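Local coordinates for putative phosphohydrolase (Shewanella amazonensis, PDB 3M1T), which is a putative phosphohydrolase and possible signal transduction protein of the HDOD family, related to the HD phosphodiesterases, with its precise activity not defined, at residues E23-V28 / L85-A90; R51-A56 / G68-A73; L103-G108 / Q266-G271. One frame throughout, in Å; residues are numbered along the deposited sequence.

Contact 1 (E23-V28 / L85-A90)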
loop_
_atom_site.group_PDB
_atom_site.type_symbol
_atom_site.label_atom_id
_atom_site.label_comp_id
_atom_site.label_asym_id
_atom_site.label_seq_id
_atom_site.Cartn_x
_atom_site.Cartn_y
_atom_site.Cartn_z
ATOM N N GLU A 23 6.333 9.758 15.855
ATOM C CA GLU A 23 7.771 9.767 16.207
ATOM C C GLU A 23 8.399 8.457 15.779
ATOM O O GLU A 23 9.512 8.414 15.271
ATOM C CB GLU A 23 7.989 9.975 17.671
ATOM C CG GLU A 23 7.613 11.375 18.142
ATOM C CD GLU A 23 7.613 11.557 19.619
ATOM O OE1 GLU A 23 7.704 10.536 20.367
ATOM O OE2 GLU A 23 7.438 12.730 20.090
ATOM N N LEU A 24 7.665 7.356 15.988
ATOM C CA LEU A 24 8.158 6.040 15.517
ATOM C C LEU A 24 8.399 5.995 14.005
ATOM O O LEU A 24 9.399 5.459 13.534
ATOM C CB LEU A 24 7.208 4.913 15.942
ATOM C CG LEU A 24 7.567 3.502 15.448
ATOM C CD1 LEU A 24 8.880 3.014 16.083
ATOM C CD2 LEU A 24 6.422 2.533 15.775
ATOM N N LEU A 25 7.447 6.514 13.240
ATOM C CA LEU A 25 7.579 6.549 11.778
ATOM C C LEU A 25 8.772 7.426 11.374
ATOM O O LEU A 25 9.527 7.057 10.466
ATOM C CB LEU A 25 6.292 7.058 11.143
ATOM C CG LEU A 25 5.102 6.099 11.047
ATOM C CD1 LEU A 25 3.906 6.800 10.386
ATOM C CD2 LEU A 25 5.472 4.870 10.226
ATOM N N ASP A 26 9.005 8.500 12.137
ATOM C CA ASP A 26 10.156 9.404 11.895
ATOM C C ASP A 26 11.407 8.567 12.025
ATOM O O ASP A 26 12.263 8.534 11.148
ATOM C CB ASP A 26 10.026 10.570 12.876
ATOM C CG ASP A 26 10.996 11.747 12.642
ATOM O OD1 ASP A 26 12.010 11.533 12.023
ATOM O OD2 ASP A 26 10.600 12.833 13.100
ATOM N N VAL A 27 11.525 7.836 13.120
ATOM C CA VAL A 27 12.675 7.000 13.338
ATOM C C VAL A 27 12.862 5.928 12.271
ATOM O O VAL A 27 13.955 5.768 11.715
ATOM C CB VAL A 27 12.588 6.321 14.780
ATOM C CG1 VAL A 27 13.728 5.351 14.972
ATOM C CG2 VAL A 27 12.647 7.380 15.907
ATOM N N VAL A 28 11.829 5.144 11.952
ATOM C CA VAL A 28 12.021 4.035 10.985
ATOM C C VAL A 28 11.970 4.452 9.504
ATOM O O VAL A 28 12.306 3.676 8.623
ATOM C CB VAL A 28 11.038 2.854 11.204
ATOM C CG1 VAL A 28 11.251 2.236 12.587
ATOM C CG2 VAL A 28 9.603 3.312 11.012
ATOM N N LEU A 85 8.035 -3.660 8.134
ATOM C CA LEU A 85 6.987 -4.259 8.942
ATOM C C LEU A 85 6.490 -3.335 10.041
ATOM O O LEU A 85 5.297 -3.357 10.380
ATOM C CB LEU A 85 7.436 -5.624 9.513
ATOM C CG LEU A 85 7.691 -6.700 8.479
ATOM C CD1 LEU A 85 8.062 -7.952 9.232
ATOM C CD2 LEU A 85 6.485 -6.934 7.519
ATOM N N VAL A 86 7.389 -2.512 10.575
ATOM C CA VAL A 86 6.989 -1.475 11.560
ATOM C C VAL A 86 6.076 -0.479 10.889
ATOM O O VAL A 86 5.051 -0.133 11.410
ATOM C CB VAL A 86 8.209 -0.776 12.220
ATOM C CG1 VAL A 86 7.736 0.376 13.095
ATOM C CG2 VAL A 86 9.026 -1.800 13.009
ATOM N N ILE A 87 6.452 -0.018 9.684
ATOM C CA ILE A 87 5.627 0.932 8.960
ATOM C C ILE A 87 4.266 0.335 8.740
ATOM O O ILE A 87 3.253 0.968 8.980
ATOM C CB ILE A 87 6.286 1.327 7.634
ATOM C CG1 ILE A 87 7.530 2.157 7.915
ATOM C CG2 ILE A 87 5.259 2.110 6.732
ATOM C CD1 ILE A 87 8.475 2.286 6.703
ATOM N N ALA A 88 4.225 -0.887 8.188
ATOM C CA ALA A 88 2.948 -1.561 7.977
ATOM C C ALA A 88 2.087 -1.659 9.215
ATOM O O ALA A 88 0.878 -1.327 9.191
ATOM C CB ALA A 88 3.175 -3.011 7.344
ATOM N N SER A 89 2.718 -2.037 10.333
ATOM C CA SER A 89 1.983 -2.250 11.587
ATOM C C SER A 89 1.458 -0.923 12.128
ATOM O O SER A 89 0.337 -0.829 12.618
ATOM C CB SER A 89 2.875 -2.922 12.608
ATOM O OG SER A 89 3.253 -4.182 12.119
ATOM N N ALA A 90 2.251 0.123 11.965
ATOM C CA ALA A 90 1.828 1.455 12.404
ATOM C C ALA A 90 0.638 1.977 11.588
ATOM O O ALA A 90 -0.337 2.505 12.144
ATOM C CB ALA A 90 2.993 2.452 12.361
#

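Contact 2 (R51-A56 / G68-A73)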
loop_
_atom_site.group_PDB
_atom_site.type_symbol
_atom_site.label_atom_id
_atom_site.label_comp_id
_atom_site.label_asym_id
_atom_site.label_seq_id
_atom_site.Cartn_x
_atom_site.Cartn_y
_atom_site.Cartn_z
ATOM N N ARG A 51 2.286 -6.996 16.921
ATOM C CA ARG A 51 1.746 -6.997 15.556
ATOM C C ARG A 51 2.874 -7.147 14.548
ATOM O O ARG A 51 2.740 -7.887 13.570
ATOM C CB ARG A 51 0.934 -5.728 15.281
ATOM C CG ARG A 51 0.281 -5.705 13.887
ATOM C CD ARG A 51 -0.455 -4.389 13.609
ATOM N NE ARG A 51 -1.340 -4.082 14.733
ATOM C CZ ARG A 51 -1.339 -2.957 15.454
ATOM N NH1 ARG A 51 -0.517 -1.904 15.209
ATOM N NH2 ARG A 51 -2.203 -2.890 16.457
ATOM N N VAL A 52 3.983 -6.435 14.763
ATOM C CA VAL A 52 5.158 -6.560 13.887
ATOM C C VAL A 52 5.626 -8.013 13.833
ATOM O O VAL A 52 5.877 -8.577 12.750
ATOM C CB VAL A 52 6.303 -5.625 14.343
ATOM C CG1 VAL A 52 7.572 -5.875 13.586
ATOM C CG2 VAL A 52 5.856 -4.192 14.183
ATOM N N LEU A 53 5.728 -8.634 14.998
ATOM C CA LEU A 53 6.217 -10.002 15.037
ATOM C C LEU A 53 5.245 -11.009 14.404
ATOM O O LEU A 53 5.683 -11.971 13.769
ATOM C CB LEU A 53 6.558 -10.404 16.477
ATOM C CG LEU A 53 7.796 -9.721 17.065
ATOM C CD1 LEU A 53 7.984 -10.123 18.536
ATOM C CD2 LEU A 53 9.066 -10.031 16.256
ATOM N N ARG A 54 3.939 -10.798 14.545
ATOM C CA ARG A 54 2.974 -11.646 13.835
ATOM C C ARG A 54 3.124 -11.556 12.327
ATOM O O ARG A 54 2.994 -12.570 11.616
ATOM C CB ARG A 54 1.546 -11.257 14.196
ATOM C CG ARG A 54 1.143 -11.680 15.619
ATOM C CD ARG A 54 -0.360 -11.732 15.780
ATOM N NE ARG A 54 -1.023 -10.432 15.599
ATOM C CZ ARG A 54 -1.037 -9.447 16.512
ATOM N NH1 ARG A 54 -0.402 -9.583 17.657
ATOM N NH2 ARG A 54 -1.710 -8.326 16.280
ATOM N N LEU A 55 3.363 -10.343 11.835
ATOM C CA LEU A 55 3.629 -10.162 10.403
ATOM C C LEU A 55 4.934 -10.829 10.021
ATOM O O LEU A 55 5.013 -11.459 8.962
ATOM C CB LEU A 55 3.675 -8.685 10.016
ATOM C CG LEU A 55 2.335 -7.948 10.117
ATOM C CD1 LEU A 55 2.519 -6.500 9.673
ATOM C CD2 LEU A 55 1.247 -8.598 9.289
ATOM N N ALA A 56 5.933 -10.722 10.880
ATOM C CA ALA A 56 7.239 -11.294 10.610
ATOM C C ALA A 56 7.194 -12.820 10.640
ATOM O O ALA A 56 8.023 -13.454 10.006
ATOM C CB ALA A 56 8.259 -10.811 11.598
ATOM N N GLY A 68 10.609 -14.415 18.029
ATOM C CA GLY A 68 9.786 -14.168 19.215
ATOM C C GLY A 68 10.001 -12.795 19.835
ATOM O O GLY A 68 9.206 -12.372 20.669
ATOM N N THR A 69 11.078 -12.102 19.442
ATOM C CA THR A 69 11.312 -10.740 19.901
ATOM C C THR A 69 11.777 -9.843 18.743
ATOM O O THR A 69 12.206 -10.331 17.702
ATOM C CB THR A 69 12.359 -10.669 21.037
ATOM O OG1 THR A 69 13.673 -10.794 20.482
ATOM C CG2 THR A 69 12.117 -11.755 22.111
ATOM N N ILE A 70 11.682 -8.533 18.953
ATOM C CA ILE A 70 12.173 -7.535 17.996
ATOM C C ILE A 70 13.702 -7.611 17.853
ATOM O O ILE A 70 14.234 -7.511 16.744
ATOM C CB ILE A 70 11.779 -6.100 18.426
ATOM C CG1 ILE A 70 10.250 -5.925 18.391
ATOM C CG2 ILE A 70 12.486 -5.049 17.549
ATOM C CD1 ILE A 70 9.609 -6.046 16.975
ATOM N N ASP A 71 14.409 -7.758 18.973
ATOM C CA ASP A 71 15.874 -7.924 18.940
ATOM C C ASP A 71 16.224 -9.083 18.014
ATOM O O ASP A 71 17.167 -9.016 17.224
ATOM C CB ASP A 71 16.431 -8.226 20.341
ATOM C CG ASP A 71 16.357 -7.037 21.291
ATOM O OD1 ASP A 71 16.182 -5.881 20.832
ATOM O OD2 ASP A 71 16.501 -7.283 22.516
ATOM N N ASP A 72 15.430 -10.137 18.135
ATOM C CA ASP A 72 15.516 -11.328 17.302
ATOM C C ASP A 72 15.288 -10.998 15.837
ATOM O O ASP A 72 16.116 -11.304 14.989
ATOM C CB ASP A 72 14.435 -12.315 17.744
ATOM C CG ASP A 72 14.970 -13.672 17.993
ATOM O OD1 ASP A 72 15.241 -14.366 16.981
ATOM O OD2 ASP A 72 15.106 -14.036 19.196
ATOM N N ALA A 73 14.143 -10.379 15.544
ATOM C CA ALA A 73 13.807 -9.983 14.169
ATOM C C ALA A 73 14.900 -9.124 13.521
ATOM O O ALA A 73 15.227 -9.325 12.358
ATOM C CB ALA A 73 12.464 -9.263 14.138
#

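Contact 3 (L103-G108 / Q266-G271)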
loop_
_atom_site.group_PDB
_atom_site.type_symbol
_atom_site.label_atom_id
_atom_site.label_comp_id
_atom_site.label_asym_id
_atom_site.label_seq_id
_atom_site.Cartn_x
_atom_site.Cartn_y
_atom_site.Cartn_z
ATOM N N LEU A 103 -11.615 -5.597 7.562
ATOM C CA LEU A 103 -10.238 -5.155 7.542
ATOM C C LEU A 103 -9.213 -6.295 7.273
ATOM O O LEU A 103 -8.231 -6.046 6.584
ATOM C CB LEU A 103 -9.932 -4.301 8.792
ATOM C CG LEU A 103 -10.570 -2.875 8.779
ATOM C CD1 LEU A 103 -10.255 -2.048 10.005
ATOM C CD2 LEU A 103 -10.169 -2.091 7.539
ATOM N N ALA A 104 -9.436 -7.540 7.754
ATOM C CA ALA A 104 -8.564 -8.649 7.340
ATOM C C ALA A 104 -8.530 -8.810 5.820
ATOM O O ALA A 104 -7.469 -9.059 5.252
ATOM C CB ALA A 104 -8.990 -9.998 8.001
ATOM N N ASP A 105 -9.680 -8.692 5.161
ATOM C CA ASP A 105 -9.746 -8.817 3.701
ATOM C C ASP A 105 -9.091 -7.591 3.025
ATOM O O ASP A 105 -8.350 -7.740 2.048
ATOM C CB ASP A 105 -11.196 -8.956 3.195
ATOM C CG ASP A 105 -11.842 -10.314 3.536
ATOM O OD1 ASP A 105 -11.179 -11.233 4.052
ATOM O OD2 ASP A 105 -13.048 -10.446 3.269
ATOM N N PHE A 106 -9.401 -6.402 3.533
ATOM C CA PHE A 106 -8.837 -5.138 2.999
ATOM C C PHE A 106 -7.339 -5.214 3.063
ATOM O O PHE A 106 -6.639 -4.999 2.067
ATOM C CB PHE A 106 -9.307 -3.910 3.779
ATOM C CG PHE A 106 -8.639 -2.630 3.326
ATOM C CD1 PHE A 106 -9.116 -1.909 2.236
ATOM C CD2 PHE A 106 -7.494 -2.201 3.961
ATOM C CE1 PHE A 106 -8.465 -0.742 1.824
ATOM C CE2 PHE A 106 -6.815 -1.072 3.527
ATOM C CZ PHE A 106 -7.310 -0.341 2.466
ATOM N N TRP A 107 -6.824 -5.474 4.263
ATOM C CA TRP A 107 -5.366 -5.516 4.412
ATOM C C TRP A 107 -4.745 -6.703 3.707
ATOM O O TRP A 107 -3.653 -6.601 3.187
ATOM C CB TRP A 107 -4.971 -5.468 5.899
ATOM C CG TRP A 107 -5.207 -4.117 6.473
ATOM C CD1 TRP A 107 -6.095 -3.812 7.453
ATOM C CD2 TRP A 107 -4.561 -2.875 6.120
ATOM N NE1 TRP A 107 -6.063 -2.468 7.745
ATOM C CE2 TRP A 107 -5.153 -1.861 6.912
ATOM C CE3 TRP A 107 -3.588 -2.512 5.192
ATOM C CZ2 TRP A 107 -4.773 -0.557 6.833
ATOM C CZ3 TRP A 107 -3.232 -1.214 5.097
ATOM C CH2 TRP A 107 -3.811 -0.234 5.898
ATOM N N GLY A 108 -5.439 -7.829 3.665
ATOM C CA GLY A 108 -4.936 -8.956 2.888
ATOM C C GLY A 108 -4.681 -8.565 1.434
ATOM O O GLY A 108 -3.640 -8.919 0.851
ATOM N N GLN A 266 0.153 -15.096 0.187
ATOM C CA GLN A 266 0.964 -14.745 1.324
ATOM C C GLN A 266 0.508 -13.408 1.904
ATOM O O GLN A 266 0.698 -13.167 3.100
ATOM C CB GLN A 266 2.441 -14.631 0.940
ATOM C CG GLN A 266 3.124 -15.961 0.651
ATOM C CD GLN A 266 4.580 -15.824 0.204
ATOM O OE1 GLN A 266 5.180 -14.746 0.236
ATOM N NE2 GLN A 266 5.149 -16.942 -0.232
ATOM N N GLY A 267 -0.029 -12.528 1.056
ATOM C CA GLY A 267 -0.549 -11.241 1.532
ATOM C C GLY A 267 -1.840 -11.432 2.313
ATOM O O GLY A 267 -2.028 -10.870 3.403
HETATM N N MSE A 268 -2.728 -12.279 1.791
HETATM C CA MSE A 268 -3.953 -12.601 2.492
HETATM C C MSE A 268 -3.662 -13.212 3.860
HETATM O O MSE A 268 -4.375 -12.913 4.819
HETATM C CB MSE A 268 -4.833 -13.565 1.666
HETATM C CG MSE A 268 -5.232 -12.980 0.316
HETATM SE SE MSE A 268 -6.389 -11.379 0.281
HETATM C CE MSE A 268 -7.756 -11.821 1.606
ATOM N N GLU A 269 -2.628 -14.054 3.939
ATOM C CA GLU A 269 -2.234 -14.658 5.205
ATOM C C GLU A 269 -1.708 -13.588 6.161
ATOM O O GLU A 269 -1.943 -13.669 7.366
ATOM C CB GLU A 269 -1.136 -15.698 5.020
ATOM C CG GLU A 269 -0.512 -16.124 6.349
ATOM C CD GLU A 269 -1.520 -16.821 7.271
ATOM O OE1 GLU A 269 -2.483 -17.445 6.745
ATOM O OE2 GLU A 269 -1.340 -16.753 8.513
HETATM N N MSE A 270 -0.968 -12.614 5.632
HETATM C CA MSE A 270 -0.496 -11.484 6.459
HETATM C C MSE A 270 -1.666 -10.699 7.016
HETATM O O MSE A 270 -1.667 -10.347 8.213
HETATM C CB MSE A 270 0.467 -10.581 5.709
HETATM C CG MSE A 270 1.854 -11.175 5.588
HETATM SE SE MSE A 270 2.929 -10.118 4.379
HETATM C CE MSE A 270 3.454 -8.855 5.730
ATOM N N GLY A 271 -2.676 -10.456 6.183
ATOM C CA GLY A 271 -3.883 -9.758 6.609
ATOM C C GLY A 271 -4.583 -10.466 7.764
ATOM O O GLY A 271 -5.065 -9.816 8.693
HETATM O O HOH W 1 -6.757 -11.742 4.516
#

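Contact 1 (E23-V28 / L85-A90)
Leu24, Leu25 and Val28 meet Val86, Ile87 and Ala90 through aliphatic carbons, so no ring or side-chain amide offers a face here; the flat group to consider is the peptide carbonyl of Leu85, behind Val86. Ser89 OG (2.8 Å) and Ser89 N (2.9 Å) reach Leu85 O from opposite faces of its plane, the hydroxyl tilted 29° from that plane. The hydroxyl donates within its own helix, on the side that packs against Val52 and Leu55 of helix 46-56.

Across the apolar interface Val86 CG1 is the shared methyl. It meets Leu24 CD2 at 3.7 Å and Val28 CG1 at 4.0 Å, so it lies against two residues one helical turn apart. Leu24 reaches it because CG stands anti to the backbone N (chi1 177°), with both ends of its fork turned to Val86. Leu25 passes Ile87 at about a right angle, and its CD2 lies 4.1 Å from Ile87 CG1. The same methyl is 4.1 Å from Ala90 CB. In the conformer given for Val28, one of two deposited, CG2 comes 3.9 Å from Ile87 CG1 as the two side chains slide past each other in opposite directions.

The helices run nearly antiparallel, 159° between the short axes, which approach to 10.1 Å. That spacing leaves side chains, not backbones, to fill the interface. All six touching residues are buried in the helical HDOD region. Helix 35-43 covers one flank through Val38 on Val28 and Leu42 on Val86; helix 46-56 adds Leu48 on Leu24, while Phe191 from a loop reaches Ile87.

Contact 2 (R51-A56 / G68-A73)
Val52, whose CG1 meets Ile70 CD1 across the contact at 4.0 Å, also accepts the shortest polar bond of the two segments: Ala56 N to Val52 O, 2.8 Å. This is an ordinary helical bond within 51-56; between the segments the meetings are mainly of carbon with carbon or with carbonyl oxygen.

Leu53 makes most of these. Its CG stands anti to the carbonyl carbon (chi1 -70°), which carries the forked end out to the turn entering helix 70-77. The two methyls then divide the turn between them. CD1 lies 3.3 Å from Gly68 O, and CD2 lies 3.5 Å from Thr69 O. CD2 further packs on Ala73 CB at 4.1 Å, one helical turn beyond Thr69, and also touches Ile70 CD1. The Ile70 methyl therefore sits against both Val52, whose side chain it crosses at about a right angle, and Leu53.

Two bonds within 68-73 hold the entry to the helix. Thr69 occupies the N-cap of helix 70-77, and its OG1 accepts from Asp72 N at 3.0 Å with an N-H...O angle of 156°. Its backbone oxygen takes Ala73 N at 2.9 Å, so the carbonyl that Leu53 CD2 leans against is already bonded to its own helix.

Val67 extends the apolar patch over Leu53 and Ala56, while Leu42 from helix 35-43 reaches Ile70. On another flank Arg54 hydrogen-bonds through NE to Gln273 O and through NH2 to Leu274 O.

The evidence is thus of apolar and carbon-to-carbonyl packing. Thr69 OG1 and O are bonded within their own segment, Leu53 buries the largest area of the contact, and the segments meet through shape fit, without a hydrogen bond between them.

Contact 3 (L103-G108 / Q266-G271)
Gly108 packs directly on Gly267, Met268 and Gly271, and here the backbones themselves touch. Gly108 CA and Met268 CA are 3.8 Å apart, and the short helix axes approach to 7.4 Å at 142°. Glycines on both helices make this possible, since Gly108, Gly267 and Gly271 put no side chain between the backbones. A CA-H...O contact follows, Gly108 CA to Gly267 O at 3.5 Å with an angle of 150° at the hydrogen.

Met268, a selenomethionine, bends at chi2 (-65°) and chi3 to lay its SE 3.5 Å from Gly108 C. The fit slackens toward Asp105, where Met268 CE lies 4.1 Å from Asp105 O. Near this margin, with Asp105 exposed and modelled in two conformers, a water donates to Ala104 O at 2.9 Å and to Met268 O at 2.7 Å.

At the start of helix 266-272, Glu112 OE2 accepts from Met268 N. Trp107 leads its ring away from 266-271, to Val91 and Val92 of helix 79-94.

The join thus rests on backbone van der Waals and CA-H...O contact at the glycines, while at the margin the water links two acceptors that could not bond each other; Ala104 O also takes Gly108 N.

In the fold
From the N terminus, helix 19-29 is met by helix 79-94, and contact 1 closes the loop between them. Within that span, after helices 35-43 and 46-56, contact 2 closes a much shorter loop, part of which (60-65) is not modelled, by bringing 68-73 back onto 51-56; the two contacts are nested. Arg51 NH1 to Ser89 O, 2.9 Å, is a probable hydrogen bond joining them. Contact 3 follows in series: helix 103-124 is met 158 residues later by helix 266-272. That late helix also reaches the earlier part, with Met270 CE 4.0 Å from Leu85 CD2 and Met270 O beside Leu55, so helix 266-272 packs on helices 79-94 and 46-56.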